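Local structure of isatin hydrolase (Ralstonia solanacearum, 5NMP) at residues 114-119 / 149-154; 177-182 / 209-214; 181-186 / 216-221; 188-193 / 222-227. The protein hydrolyses isatin, probably opening its lactam ring to give isatinate, with manganese as the metal bound in its active site. All blocks are in the same frame, centred on the assembly; numbering follows the deposited sequence.

Interaction 1 (114-119 / 149-154); sequences DASAQV and LFRTDW
Asp-114 carries CG anti to its main-chain nitrogen (chi1 -179°), and Arg-151 does the same at the paired position (chi1 177°), which lays the two side chains alongside each other and pointing the same way. Their carboxylate and guanidinium planes are only 9° apart, and Asp-114 OD1 stands over the guanidinium face, 3.4 Å from Arg-151 NH1. The salt bridge is therefore one of charge alone, with no N-H directed at that oxygen. Asp-153 takes the edge instead: its OD1 lies in the guanidinium plane and accepts from Arg-151 NE at 3.1 Å, completing a three-residue network. Asp-114 OD1 is itself gripped twice from Ser-116, by OG at 2.8 Å on the syn lone pair and by the backbone N at 3.2 Å, the latter bond closing an Asx turn at the start of helix 116-119. On the backbone, Ala-115 N donates to Arg-151 O at 2.9 Å. Ala-115 CB sits at the edge of the Phe-150 ring, 3.6 Å from CE1, while Val-119 sends CG2 against Thr-152 CG2 and CG1 to the edge of the Trp-154 indole. A water bridges Ser-116 O and Thr-152 O. The contact lies where parallel strands 107-114 and 147-151 end; Glu-197, beyond the neighbouring strand 193-195, accepts from the backbone N of Thr-152 and Asp-153.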
loop_
_atom_site.group_PDB
_atom_site.type_symbol
_atom_site.label_atom_id
_atom_site.label_comp_id
_atom_site.label_asym_id
_atom_site.label_seq_id
_atom_site.Cartn_x
_atom_site.Cartn_y
_atom_site.Cartn_z
ATOM N N ASP A 114 21.499 10.515 -8.047
ATOM C CA ASP A 114 21.108 11.904 -8.283
ATOM C C ASP A 114 21.643 12.449 -9.603
ATOM O O ASP A 114 22.850 12.639 -9.768
ATOM C CB ASP A 114 21.581 12.799 -7.137
ATOM C CG ASP A 114 21.174 14.251 -7.326
ATOM O OD1 ASP A 114 20.107 14.497 -7.931
ATOM O OD2 ASP A 114 21.919 15.148 -6.876
ATOM N N ALA A 115 20.730 12.718 -10.532
ATOM C CA ALA A 115 21.088 13.280 -11.828
ATOM C C ALA A 115 20.283 14.542 -12.123
ATOM O O ALA A 115 20.107 14.916 -13.281
ATOM C CB ALA A 115 20.875 12.253 -12.925
ATOM N N SER A 116 19.802 15.195 -11.070
ATOM C CA SER A 116 18.932 16.359 -11.218
ATOM C C SER A 116 19.611 17.525 -11.945
ATOM O O SER A 116 18.972 18.230 -12.725
ATOM C CB SER A 116 18.427 16.818 -9.846
ATOM O OG SER A 116 19.496 16.995 -8.935
ATOM N N ALA A 117 20.902 17.722 -11.696
ATOM C CA ALA A 117 21.643 18.799 -12.345
ATOM C C ALA A 117 21.789 18.554 -13.847
ATOM O O ALA A 117 21.770 19.494 -14.641
ATOM C CB ALA A 117 23.008 18.960 -11.705
ATOM N N GLN A 118 21.928 17.288 -14.227
ATOM C CA GLN A 118 22.103 16.917 -15.627
ATOM C C GLN A 118 20.800 17.052 -16.403
ATOM O O GLN A 118 20.788 17.539 -17.533
ATOM C CB GLN A 118 22.634 15.483 -15.745
ATOM C CG GLN A 118 24.098 15.310 -15.352
ATOM C CD GLN A 118 24.322 15.350 -13.851
ATOM O OE1 GLN A 118 23.375 15.311 -13.063
ATOM N NE2 GLN A 118 25.585 15.429 -13.447
ATOM N N VAL A 119 19.708 16.614 -15.784
ATOM C CA VAL A 119 18.388 16.663 -16.400
ATOM C C VAL A 119 17.900 18.107 -16.512
ATOM O O VAL A 119 17.118 18.455 -17.400
ATOM C CB VAL A 119 17.382 15.813 -15.599
ATOM C CG1 VAL A 119 15.984 15.908 -16.191
ATOM C CG2 VAL A 119 17.848 14.362 -15.562
ATOM N N LEU A 149 16.844 3.917 -7.406
ATOM C CA LEU A 149 15.962 5.072 -7.538
ATOM C C LEU A 149 16.650 6.202 -8.304
ATOM O O LEU A 149 17.644 6.771 -7.848
ATOM C CB LEU A 149 15.498 5.553 -6.159
ATOM C CG LEU A 149 14.761 4.493 -5.331
ATOM C CD1 LEU A 149 14.216 5.076 -4.039
ATOM C CD2 LEU A 149 13.644 3.843 -6.141
ATOM N N PHE A 150 16.107 6.506 -9.478
ATOM C CA PHE A 150 16.652 7.515 -10.378
ATOM C C PHE A 150 16.100 8.901 -10.042
ATOM O O PHE A 150 15.006 9.258 -10.477
ATOM C CB PHE A 150 16.319 7.136 -11.827
ATOM C CG PHE A 150 17.022 7.966 -12.865
ATOM C CD1 PHE A 150 18.195 8.643 -12.569
ATOM C CD2 PHE A 150 16.502 8.066 -14.149
ATOM C CE1 PHE A 150 18.836 9.403 -13.535
ATOM C CE2 PHE A 150 17.137 8.825 -15.118
ATOM C CZ PHE A 150 18.307 9.495 -14.811
ATOM N N ARG A 151 16.853 9.679 -9.270
ATOM C CA ARG A 151 16.421 11.027 -8.902
ATOM C C ARG A 151 16.702 12.043 -10.005
ATOM O O ARG A 151 17.844 12.203 -10.438
ATOM C CB ARG A 151 17.099 11.490 -7.615
ATOM C CG ARG A 151 16.719 12.909 -7.251
ATOM C CD ARG A 151 17.574 13.488 -6.148
ATOM N NE ARG A 151 17.299 14.913 -5.995
ATOM C CZ ARG A 151 18.087 15.766 -5.350
ATOM N NH1 ARG A 151 19.211 15.341 -4.788
ATOM N NH2 ARG A 151 17.749 17.047 -5.273
ATOM N N THR A 152 15.657 12.742 -10.440
ATOM C CA THR A 152 15.770 13.704 -11.530
ATOM C C THR A 152 15.103 15.040 -11.210
ATOM O O THR A 152 15.157 15.968 -12.016
ATOM C CB THR A 152 15.141 13.154 -12.818
ATOM O OG1 THR A 152 13.778 12.797 -12.559
ATOM C CG2 THR A 152 15.900 11.928 -13.310
ATOM N N ASP A 153 14.472 15.125 -10.040
ATOM C CA ASP A 153 13.672 16.289 -9.635
ATOM C C ASP A 153 12.515 16.561 -10.598
ATOM O O ASP A 153 11.952 17.655 -10.614
ATOM C CB ASP A 153 14.549 17.543 -9.505
ATOM C CG ASP A 153 15.232 17.642 -8.152
ATOM O OD1 ASP A 153 15.206 16.650 -7.391
ATOM O OD2 ASP A 153 15.801 18.714 -7.850
ATOM N N TRP A 154 12.151 15.553 -11.383
ATOM C CA TRP A 154 11.067 15.674 -12.352
ATOM C C TRP A 154 9.711 15.830 -11.667
ATOM O O TRP A 154 8.770 16.372 -12.248
ATOM C CB TRP A 154 11.047 14.454 -13.274
ATOM C CG TRP A 154 10.299 14.672 -14.546
ATOM C CD1 TRP A 154 8.974 14.430 -14.771
ATOM C CD2 TRP A 154 10.831 15.173 -15.776
ATOM N NE1 TRP A 154 8.649 14.753 -16.069
ATOM C CE2 TRP A 154 9.773 15.210 -16.706
ATOM C CE3 TRP A 154 12.101 15.593 -16.182
ATOM C CZ2 TRP A 154 9.945 15.652 -18.019
ATOM C CZ3 TRP A 154 12.271 16.032 -17.485
ATOM C CH2 TRP A 154 11.199 16.057 -18.388
HETATM O O HOH W 1 15.941 18.676 -12.897
#

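Interaction 2 (177-182 / 209-214)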
loop_
_atom_site.group_PDB
_atom_site.type_symbol
_atom_site.label_atom_id
_atom_site.label_comp_id
_atom_site.label_asym_id
_atom_site.label_seq_id
_atom_site.Cartn_x
_atom_site.Cartn_y
_atom_site.Cartn_z
ATOM N N PRO A 177 17.466 5.431 -18.733
ATOM C CA PRO A 177 18.702 4.655 -18.877
ATOM C C PRO A 177 18.933 4.150 -20.297
ATOM O O PRO A 177 17.976 3.912 -21.034
ATOM C CB PRO A 177 18.480 3.482 -17.922
ATOM C CG PRO A 177 17.000 3.258 -17.971
ATOM C CD PRO A 177 16.372 4.624 -18.158
ATOM N N THR A 178 20.196 3.993 -20.673
ATOM C CA THR A 178 20.536 3.343 -21.931
ATOM C C THR A 178 20.310 1.846 -21.798
ATOM O O THR A 178 20.165 1.335 -20.686
ATOM C CB THR A 178 21.997 3.594 -22.337
ATOM O OG1 THR A 178 22.866 2.842 -21.478
ATOM C CG2 THR A 178 22.333 5.073 -22.244
ATOM N N GLN A 179 20.287 1.141 -22.923
ATOM C CA GLN A 179 20.142 -0.308 -22.892
ATOM C C GLN A 179 21.290 -0.950 -22.121
ATOM O O GLN A 179 21.078 -1.859 -21.319
ATOM C CB GLN A 179 20.075 -0.881 -24.307
ATOM C CG GLN A 179 20.038 -2.401 -24.343
ATOM C CD GLN A 179 19.840 -2.946 -25.739
ATOM O OE1 GLN A 179 19.109 -2.370 -26.542
ATOM N NE2 GLN A 179 20.498 -4.057 -26.039
ATOM N N GLU A 180 22.504 -0.463 -22.357
ATOM C CA GLU A 180 23.688 -1.001 -21.699
ATOM C C GLU A 180 23.611 -0.829 -20.184
ATOM O O GLU A 180 24.027 -1.711 -19.436
ATOM C CB GLU A 180 24.956 -0.335 -22.243
ATOM C CG GLU A 180 25.272 -0.661 -23.703
ATOM C CD GLU A 180 24.415 0.117 -24.698
ATOM O OE1 GLU A 180 23.553 0.916 -24.267
ATOM O OE2 GLU A 180 24.607 -0.070 -25.920
ATOM N N ALA A 181 23.071 0.301 -19.739
ATOM C CA ALA A 181 22.912 0.559 -18.310
ATOM C C ALA A 181 21.920 -0.419 -17.687
ATOM O O ALA A 181 22.155 -0.955 -16.604
ATOM C CB ALA A 181 22.466 1.989 -18.075
ATOM N N VAL A 182 20.808 -0.645 -18.378
ATOM C CA VAL A 182 19.810 -1.602 -17.924
ATOM C C VAL A 182 20.415 -3.005 -17.851
ATOM O O VAL A 182 20.216 -3.722 -16.870
ATOM C CB VAL A 182 18.574 -1.608 -18.849
ATOM C CG1 VAL A 182 17.588 -2.688 -18.425
ATOM C CG2 VAL A 182 17.900 -0.242 -18.838
ATOM N N TRP A 209 14.598 3.264 -30.403
ATOM C CA TRP A 209 15.866 2.546 -30.317
ATOM C C TRP A 209 15.698 1.146 -30.909
ATOM O O TRP A 209 14.571 0.659 -31.004
ATOM C CB TRP A 209 16.346 2.465 -28.866
ATOM C CG TRP A 209 16.606 3.788 -28.227
ATOM C CD1 TRP A 209 16.529 5.016 -28.815
ATOM C CD2 TRP A 209 16.985 4.019 -26.864
ATOM N NE1 TRP A 209 16.834 5.998 -27.904
ATOM C CE2 TRP A 209 17.119 5.412 -26.699
ATOM C CE3 TRP A 209 17.221 3.182 -25.767
ATOM C CZ2 TRP A 209 17.478 5.989 -25.478
ATOM C CZ3 TRP A 209 17.581 3.755 -24.558
ATOM C CH2 TRP A 209 17.705 5.147 -24.423
ATOM N N PRO A 210 16.808 0.501 -31.323
ATOM C CA PRO A 210 16.745 -0.854 -31.891
ATOM C C PRO A 210 15.978 -1.825 -30.998
ATOM O O PRO A 210 15.184 -2.627 -31.492
ATOM C CB PRO A 210 18.222 -1.261 -32.011
ATOM C CG PRO A 210 18.991 -0.229 -31.231
ATOM C CD PRO A 210 18.187 1.016 -31.329
ATOM N N LEU A 211 16.211 -1.743 -29.694
ATOM C CA LEU A 211 15.388 -2.467 -28.737
ATOM C C LEU A 211 14.551 -1.455 -27.965
ATOM O O LEU A 211 15.036 -0.823 -27.029
ATOM C CB LEU A 211 16.252 -3.309 -27.797
ATOM C CG LEU A 211 15.524 -4.372 -26.972
ATOM C CD1 LEU A 211 16.329 -5.657 -26.929
ATOM C CD2 LEU A 211 15.256 -3.871 -25.568
ATOM N N ALA A 212 13.297 -1.296 -28.381
ATOM C CA ALA A 212 12.412 -0.268 -27.839
ATOM C C ALA A 212 12.100 -0.475 -26.360
ATOM O O ALA A 212 11.809 -1.594 -25.932
ATOM C CB ALA A 212 11.122 -0.220 -28.639
ATOM N N TYR A 213 12.152 0.618 -25.598
ATOM C CA TYR A 213 11.884 0.602 -24.160
ATOM C C TYR A 213 12.673 -0.485 -23.440
ATOM O O TYR A 213 12.085 -1.422 -22.901
ATOM C CB TYR A 213 10.389 0.414 -23.901
ATOM C CG TYR A 213 9.545 1.598 -24.301
ATOM C CD1 TYR A 213 10.025 2.893 -24.168
ATOM C CD2 TYR A 213 8.268 1.423 -24.813
ATOM C CE1 TYR A 213 9.255 3.981 -24.531
ATOM C CE2 TYR A 213 7.490 2.506 -25.180
ATOM C CZ TYR A 213 7.989 3.781 -25.036
ATOM O OH TYR A 213 7.219 4.864 -25.399
ATOM N N PRO A 214 14.008 -0.360 -23.425
ATOM C CA PRO A 214 14.870 -1.419 -22.885
ATOM C C PRO A 214 14.618 -1.727 -21.410
ATOM O O PRO A 214 14.764 -2.879 -21.001
ATOM C CB PRO A 214 16.282 -0.859 -23.086
ATOM C CG PRO A 214 16.100 0.617 -23.192
ATOM C CD PRO A 214 14.785 0.808 -23.877
#
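Thr-178 OG1, on a residue whose CA lies 4.0 Å from Trp-209 CZ3, accepts from Ala-181 N at 3.1 Å with an N-H...O angle of 156°. This is an N-cap bond, which fixes the first turn of helix 179-187; a longer, weak link joins the same hydroxyl to Glu-180 OE1. The capped turn is met by the irregular segment 209-214 without any hydrogen bond between the two, so the contact is one of van der Waals packing. Trp-209 brings the six-membered end of its indole: Pro-177 O lies at the ring edge, near its plane and 3.5 Å from CZ3, whereas Thr-178 CA and Gln-179 N approach the ring obliquely. Gln-179 reaches farther along the segment. With CG anti to the main-chain nitrogen (chi1 175°) and the chain extended beyond it (chi2 175°), the side chain crosses that of Leu-211 at about a right angle, OE1 coming 3.3 Å from Leu-211 CB. The other end of the Gln-179 amide is held within its own helix, NE2 donating to Glu-183 OE2. Closer to the backbone, the Pro-214 ring packs on the root of the same glutamine, with Pro-214 CB 3.9 Å from Gln-179 CA. One turn on, Val-182 CG1 rests 3.8 Å from Pro-214 O. The contact thus joins the start of helix 179-187 to the loop leading into helix 214-221, which Pro-214 begins, while Leu-126 of the short strand 126-127 borders both Thr-178 and Trp-209.

Interaction 3 (181-186 / 216-221); sequences AVEWLI and HTLMHG
Ile-186 lies across Met-219 obliquely and ends over the main chain of helix 214-221: its CD1 is 3.5 Å from Leu-218 O, and its CG1 is 3.6 Å from Met-219 SD. The methionine is folded at chi2 (-78°) and chi3 (-62°), which turns the sulfur back toward the isoleucine. A turn earlier, Val-182 presents CG1 to Leu-218, meeting CB at 3.8 Å, so that Leu-218 CB lies near both Val-182 CG1 and Ile-186 CD1. Leu-218 CD1 continues past Val-182 to the methylene of Glu-183, 3.7 Å from CG; the carboxylate beyond is engaged by Gln-179 of its own helix. No hydrogen bond passes between the segments. Their axes approach to 9.8 Å and run nearly parallel, with a signed crossing angle of -15°. Leu-185 and Met-219 both touch Phe-194 of strand 193-195, evidence that the two helices share one face of the sheet. On the far side of helix 214-221, His-216 and His-220 touch Asp-82, a manganese ligand. This is the side-by-side helix pairing of successive parallel beta-alpha-beta units, one helix leading into strand 193-195 and the other into strand 225-228.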
loop_
_atom_site.group_PDB
_atom_site.type_symbol
_atom_site.label_atom_id
_atom_site.label_comp_id
_atom_site.label_asym_id
_atom_site.label_seq_id
_atom_site.Cartn_x
_atom_site.Cartn_y
_atom_site.Cartn_z
ATOM N N ALA A 181 23.071 0.301 -19.739
ATOM C CA ALA A 181 22.912 0.559 -18.310
ATOM C C ALA A 181 21.920 -0.419 -17.687
ATOM O O ALA A 181 22.155 -0.955 -16.604
ATOM C CB ALA A 181 22.466 1.989 -18.075
ATOM N N VAL A 182 20.808 -0.645 -18.378
ATOM C CA VAL A 182 19.810 -1.602 -17.924
ATOM C C VAL A 182 20.415 -3.005 -17.851
ATOM O O VAL A 182 20.216 -3.722 -16.870
ATOM C CB VAL A 182 18.574 -1.608 -18.849
ATOM C CG1 VAL A 182 17.588 -2.688 -18.425
ATOM C CG2 VAL A 182 17.900 -0.242 -18.838
ATOM N N GLU A 183 21.164 -3.384 -18.883
ATOM C CA GLU A 183 21.838 -4.681 -18.910
ATOM C C GLU A 183 22.845 -4.824 -17.768
ATOM O O GLU A 183 22.946 -5.883 -17.149
ATOM C CB GLU A 183 22.539 -4.894 -20.255
ATOM C CG GLU A 183 21.591 -5.133 -21.418
ATOM C CD GLU A 183 22.298 -5.170 -22.763
ATOM O OE1 GLU A 183 23.474 -4.749 -22.841
ATOM O OE2 GLU A 183 21.671 -5.620 -23.746
ATOM N N TRP A 184 23.581 -3.752 -17.490
ATOM C CA TRP A 184 24.584 -3.750 -16.428
ATOM C C TRP A 184 23.940 -3.885 -15.049
ATOM O O TRP A 184 24.390 -4.677 -14.221
ATOM C CB TRP A 184 25.423 -2.469 -16.502
ATOM C CG TRP A 184 26.578 -2.422 -15.549
ATOM C CD1 TRP A 184 27.793 -3.020 -15.707
ATOM C CD2 TRP A 184 26.636 -1.719 -14.303
ATOM N NE1 TRP A 184 28.603 -2.741 -14.633
ATOM C CE2 TRP A 184 27.917 -1.944 -13.755
ATOM C CE3 TRP A 184 25.729 -0.925 -13.594
ATOM C CZ2 TRP A 184 28.312 -1.407 -12.533
ATOM C CZ3 TRP A 184 26.125 -0.390 -12.380
ATOM C CH2 TRP A 184 27.405 -0.634 -11.861
ATOM N N LEU A 185 22.884 -3.112 -14.811
ATOM C CA LEU A 185 22.165 -3.159 -13.541
ATOM C C LEU A 185 21.604 -4.549 -13.247
ATOM O O LEU A 185 21.632 -5.010 -12.106
ATOM C CB LEU A 185 21.029 -2.132 -13.529
ATOM C CG LEU A 185 21.440 -0.672 -13.342
ATOM C CD1 LEU A 185 20.217 0.225 -13.308
ATOM C CD2 LEU A 185 22.260 -0.508 -12.070
ATOM N N ILE A 186 21.096 -5.214 -14.278
ATOM C CA ILE A 186 20.522 -6.541 -14.105
ATOM C C ILE A 186 21.603 -7.612 -13.998
ATOM O O ILE A 186 21.621 -8.394 -13.048
ATOM C CB ILE A 186 19.575 -6.897 -15.263
ATOM C CG1 ILE A 186 18.380 -5.945 -15.281
ATOM C CG2 ILE A 186 19.099 -8.334 -15.141
ATOM C CD1 ILE A 186 17.469 -6.128 -16.481
ATOM N N HIS A 216 11.701 -1.480 -19.565
ATOM C CA HIS A 216 10.513 -2.327 -19.498
ATOM C C HIS A 216 10.789 -3.738 -20.012
ATOM O O HIS A 216 10.456 -4.723 -19.354
ATOM C CB HIS A 216 9.361 -1.711 -20.295
ATOM C CG HIS A 216 8.565 -0.704 -19.526
ATOM N ND1 HIS A 216 8.880 0.637 -19.504
ATOM C CD2 HIS A 216 7.463 -0.845 -18.752
ATOM C CE1 HIS A 216 8.007 1.279 -18.749
ATOM N NE2 HIS A 216 7.136 0.403 -18.280
ATOM N N THR A 217 11.405 -3.826 -21.187
ATOM C CA THR A 217 11.645 -5.107 -21.841
ATOM C C THR A 217 12.550 -6.027 -21.028
ATOM O O THR A 217 12.235 -7.202 -20.837
ATOM C CB THR A 217 12.278 -4.920 -23.235
ATOM O OG1 THR A 217 11.430 -4.097 -24.046
ATOM C CG2 THR A 217 12.467 -6.263 -23.913
ATOM N N LEU A 218 13.668 -5.492 -20.549
ATOM C CA LEU A 218 14.685 -6.324 -19.917
ATOM C C LEU A 218 14.431 -6.554 -18.427
ATOM O O LEU A 218 14.677 -7.651 -17.925
ATOM C CB LEU A 218 16.074 -5.714 -20.130
ATOM C CG LEU A 218 16.509 -5.563 -21.596
ATOM C CD1 LEU A 218 17.896 -4.929 -21.704
ATOM C CD2 LEU A 218 16.463 -6.895 -22.343
ATOM N N MET A 219 13.937 -5.540 -17.720
ATOM C CA MET A 219 13.669 -5.694 -16.288
ATOM C C MET A 219 12.522 -6.667 -16.057
ATOM O O MET A 219 12.654 -7.616 -15.287
ATOM C CB MET A 219 13.356 -4.349 -15.632
ATOM C CG MET A 219 14.521 -3.370 -15.632
ATOM S SD MET A 219 15.750 -3.711 -14.361
ATOM C CE MET A 219 14.748 -3.487 -12.915
ATOM N N HIS A 220 11.397 -6.439 -16.727
ATOM C CA HIS A 220 10.265 -7.349 -16.614
ATOM C C HIS A 220 10.615 -8.700 -17.229
ATOM O O HIS A 220 10.123 -9.740 -16.788
ATOM C CB HIS A 220 9.024 -6.751 -17.278
ATOM C CG HIS A 220 8.577 -5.464 -16.663
ATOM N ND1 HIS A 220 8.735 -5.186 -15.319
ATOM C CD2 HIS A 220 7.993 -4.368 -17.203
ATOM C CE1 HIS A 220 8.261 -3.983 -15.061
ATOM N NE2 HIS A 220 7.803 -3.463 -16.188
ATOM N N GLY A 221 11.486 -8.677 -18.236
ATOM C CA GLY A 221 11.947 -9.891 -18.883
ATOM C C GLY A 221 12.844 -10.712 -17.976
ATOM O O GLY A 221 13.058 -11.903 -18.209
#

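Interaction 4 (188-193 / 222-227); sequences ERNVHG and ANRYGL
Gly-193 and Tyr-225 form the parallel beta bridge, CA to CA 4.7 Å, by which strand 225-228 comes beside strand 193-195, completing a beta-alpha-beta crossover through helix 214-221. The Tyr-225 side chain is about 6 Å from that of Asp-82, a manganese ligand, and about 10 Å from the manganese, which places the bridge near the metal site. His-192 and Tyr-225 meet obliquely, planes at 56°: Tyr-225 CD2 stands over one face of the imidazole, offset toward its rim, while His-192 CE1 comes to the edge of the tyrosine ring, 3.5 Å from CE2. The imidazole is also held through NE2, hydrogen-bonded to Asn-105 O. Helix 214-221 ends in a Schellman motif with Asn-223 as its C-prime residue, and Arg-224 follows at once. The arginine chain bends at chi2 (-66°) and again at chi3, bringing its guanidinium back beside the helix end, where NH1 donates to Ala-222 O at 2.7 Å. The Asn-190 side chain crosses that of Arg-224 at about a right angle, amide and guanidinium planes 70° apart. Across the contact, Arg-224 NE donates to Val-191 O at 2.7 Å, nearly along the C=O axis, with the acceptor close to the guanidinium plane.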
loop_
_atom_site.group_PDB
_atom_site.type_symbol
_atom_site.label_atom_id
_atom_site.label_comp_id
_atom_site.label_asym_id
_atom_site.label_seq_id
_atom_site.Cartn_x
_atom_site.Cartn_y
_atom_site.Cartn_z
ATOM N N GLU A 188 25.171 -7.379 -13.898
ATOM C CA GLU A 188 26.383 -7.202 -13.102
ATOM C C GLU A 188 26.103 -6.800 -11.653
ATOM O O GLU A 188 26.991 -6.879 -10.806
ATOM C CB GLU A 188 27.297 -6.165 -13.759
ATOM C CG GLU A 188 27.920 -6.631 -15.062
ATOM C CD GLU A 188 28.840 -7.822 -14.872
ATOM O OE1 GLU A 188 29.743 -7.747 -14.011
ATOM O OE2 GLU A 188 28.658 -8.836 -15.580
ATOM N N ARG A 189 24.874 -6.378 -11.365
ATOM C CA ARG A 189 24.550 -5.886 -10.028
ATOM C C ARG A 189 23.318 -6.546 -9.413
ATOM O O ARG A 189 23.090 -6.426 -8.206
ATOM C CB ARG A 189 24.362 -4.370 -10.063
ATOM C CG ARG A 189 25.654 -3.604 -10.287
ATOM C CD ARG A 189 26.657 -3.907 -9.190
ATOM N NE ARG A 189 27.895 -3.148 -9.344
ATOM C CZ ARG A 189 28.995 -3.619 -9.922
ATOM N NH1 ARG A 189 29.019 -4.854 -10.403
ATOM N NH2 ARG A 189 30.074 -2.856 -10.015
ATOM N N ASN A 190 22.535 -7.234 -10.243
ATOM C CA ASN A 190 21.400 -8.027 -9.772
ATOM C C ASN A 190 20.421 -7.198 -8.940
ATOM O O ASN A 190 20.023 -7.592 -7.841
ATOM C CB ASN A 190 21.904 -9.230 -8.967
ATOM C CG ASN A 190 20.854 -10.311 -8.800
ATOM O OD1 ASN A 190 19.834 -10.319 -9.486
ATOM N ND2 ASN A 190 21.107 -11.237 -7.886
ATOM N N VAL A 191 20.044 -6.042 -9.473
ATOM C CA VAL A 191 19.173 -5.120 -8.758
ATOM C C VAL A 191 17.748 -5.660 -8.650
ATOM O O VAL A 191 17.344 -6.555 -9.396
ATOM C CB VAL A 191 19.141 -3.740 -9.438
ATOM C CG1 VAL A 191 20.546 -3.169 -9.526
ATOM C CG2 VAL A 191 18.516 -3.840 -10.818
ATOM N N HIS A 192 16.997 -5.104 -7.706
ATOM C CA HIS A 192 15.625 -5.515 -7.439
ATOM C C HIS A 192 14.672 -4.913 -8.464
ATOM O O HIS A 192 13.728 -5.564 -8.915
ATOM C CB HIS A 192 15.227 -5.088 -6.024
ATOM C CG HIS A 192 13.873 -5.558 -5.595
ATOM N ND1 HIS A 192 13.569 -6.890 -5.416
ATOM C CD2 HIS A 192 12.749 -4.871 -5.283
ATOM C CE1 HIS A 192 12.313 -7.003 -5.023
ATOM N NE2 HIS A 192 11.793 -5.792 -4.934
ATOM N N GLY A 193 14.933 -3.664 -8.831
ATOM C CA GLY A 193 14.031 -2.928 -9.692
ATOM C C GLY A 193 14.533 -1.538 -10.021
ATOM O O GLY A 193 15.613 -1.141 -9.592
ATOM N N ALA A 222 13.373 -10.070 -16.939
ATOM C CA ALA A 222 14.214 -10.751 -15.964
ATOM C C ALA A 222 13.497 -10.843 -14.625
ATOM O O ALA A 222 14.132 -10.954 -13.575
ATOM C CB ALA A 222 15.546 -10.031 -15.809
ATOM N N ASN A 223 12.169 -10.778 -14.676
ATOM C CA ASN A 223 11.323 -10.928 -13.495
ATOM C C ASN A 223 11.585 -9.854 -12.427
ATOM O O ASN A 223 11.503 -10.131 -11.231
ATOM C CB ASN A 223 11.505 -12.332 -12.901
ATOM C CG ASN A 223 10.299 -12.798 -12.103
ATOM O OD1 ASN A 223 9.228 -12.194 -12.159
ATOM N ND2 ASN A 223 10.467 -13.886 -11.361
ATOM N N ARG A 224 11.893 -8.634 -12.871
ATOM C CA ARG A 224 12.112 -7.497 -11.968
ATOM C C ARG A 224 10.930 -6.530 -12.000
ATOM O O ARG A 224 9.978 -6.728 -12.754
ATOM C CB ARG A 224 13.389 -6.736 -12.332
ATOM C CG ARG A 224 14.624 -7.584 -12.527
ATOM C CD ARG A 224 15.050 -8.241 -11.237
ATOM N NE ARG A 224 16.499 -8.411 -11.174
ATOM C CZ ARG A 224 17.156 -9.431 -11.712
ATOM N NH1 ARG A 224 16.496 -10.378 -12.361
ATOM N NH2 ARG A 224 18.474 -9.503 -11.601
ATOM N N TYR A 225 11.016 -5.465 -11.205
ATOM C CA TYR A 225 9.879 -4.566 -11.004
ATOM C C TYR A 225 10.210 -3.098 -11.285
ATOM O O TYR A 225 11.378 -2.729 -11.423
ATOM C CB TYR A 225 9.351 -4.709 -9.573
ATOM C CG TYR A 225 9.311 -6.141 -9.086
ATOM C CD1 TYR A 225 8.336 -7.022 -9.537
ATOM C CD2 TYR A 225 10.254 -6.614 -8.182
ATOM C CE1 TYR A 225 8.299 -8.330 -9.100
ATOM C CE2 TYR A 225 10.224 -7.921 -7.740
ATOM C CZ TYR A 225 9.244 -8.775 -8.201
ATOM O OH TYR A 225 9.211 -10.080 -7.764
ATOM N N GLY A 226 9.174 -2.266 -11.363
ATOM C CA GLY A 226 9.351 -0.844 -11.597
ATOM C C GLY A 226 8.497 0.044 -10.706
ATOM O O GLY A 226 7.423 -0.357 -10.252
ATOM N N LEU A 227 8.987 1.254 -10.446
ATOM C CA LEU A 227 8.234 2.262 -9.708
ATOM C C LEU A 227 8.201 3.562 -10.499
ATOM O O LEU A 227 9.199 3.954 -11.103
ATOM C CB LEU A 227 8.841 2.496 -8.324
ATOM C CG LEU A 227 8.585 1.410 -7.278
ATOM C CD1 LEU A 227 9.365 1.690 -6.006
ATOM C CD2 LEU A 227 7.096 1.296 -6.979
#

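How the interactions relate
From the N terminus, interaction 1 closes first: residues 114-119, leaving strand 107-114, meet 149-154 at the end of strand 147-151 before any other contact opens. Interactions 2 and 3 then start from the same helix, 179-187, sharing Ala-181 and Val-182; the first closes on the loop before helix 214-221, the second on that helix itself. Interaction 4 opens at 188-193 before either has closed, so its segments alternate with theirs. It touches interaction 3, where Arg-224 N probably bonds to Met-219 O. Interactions 1 and 4 reach the same sheet about 19 Å apart, centre to centre; interaction 3 pairs the two helices on it, and interaction 2 ties helix 179-187 to the loop entering helix 214-221.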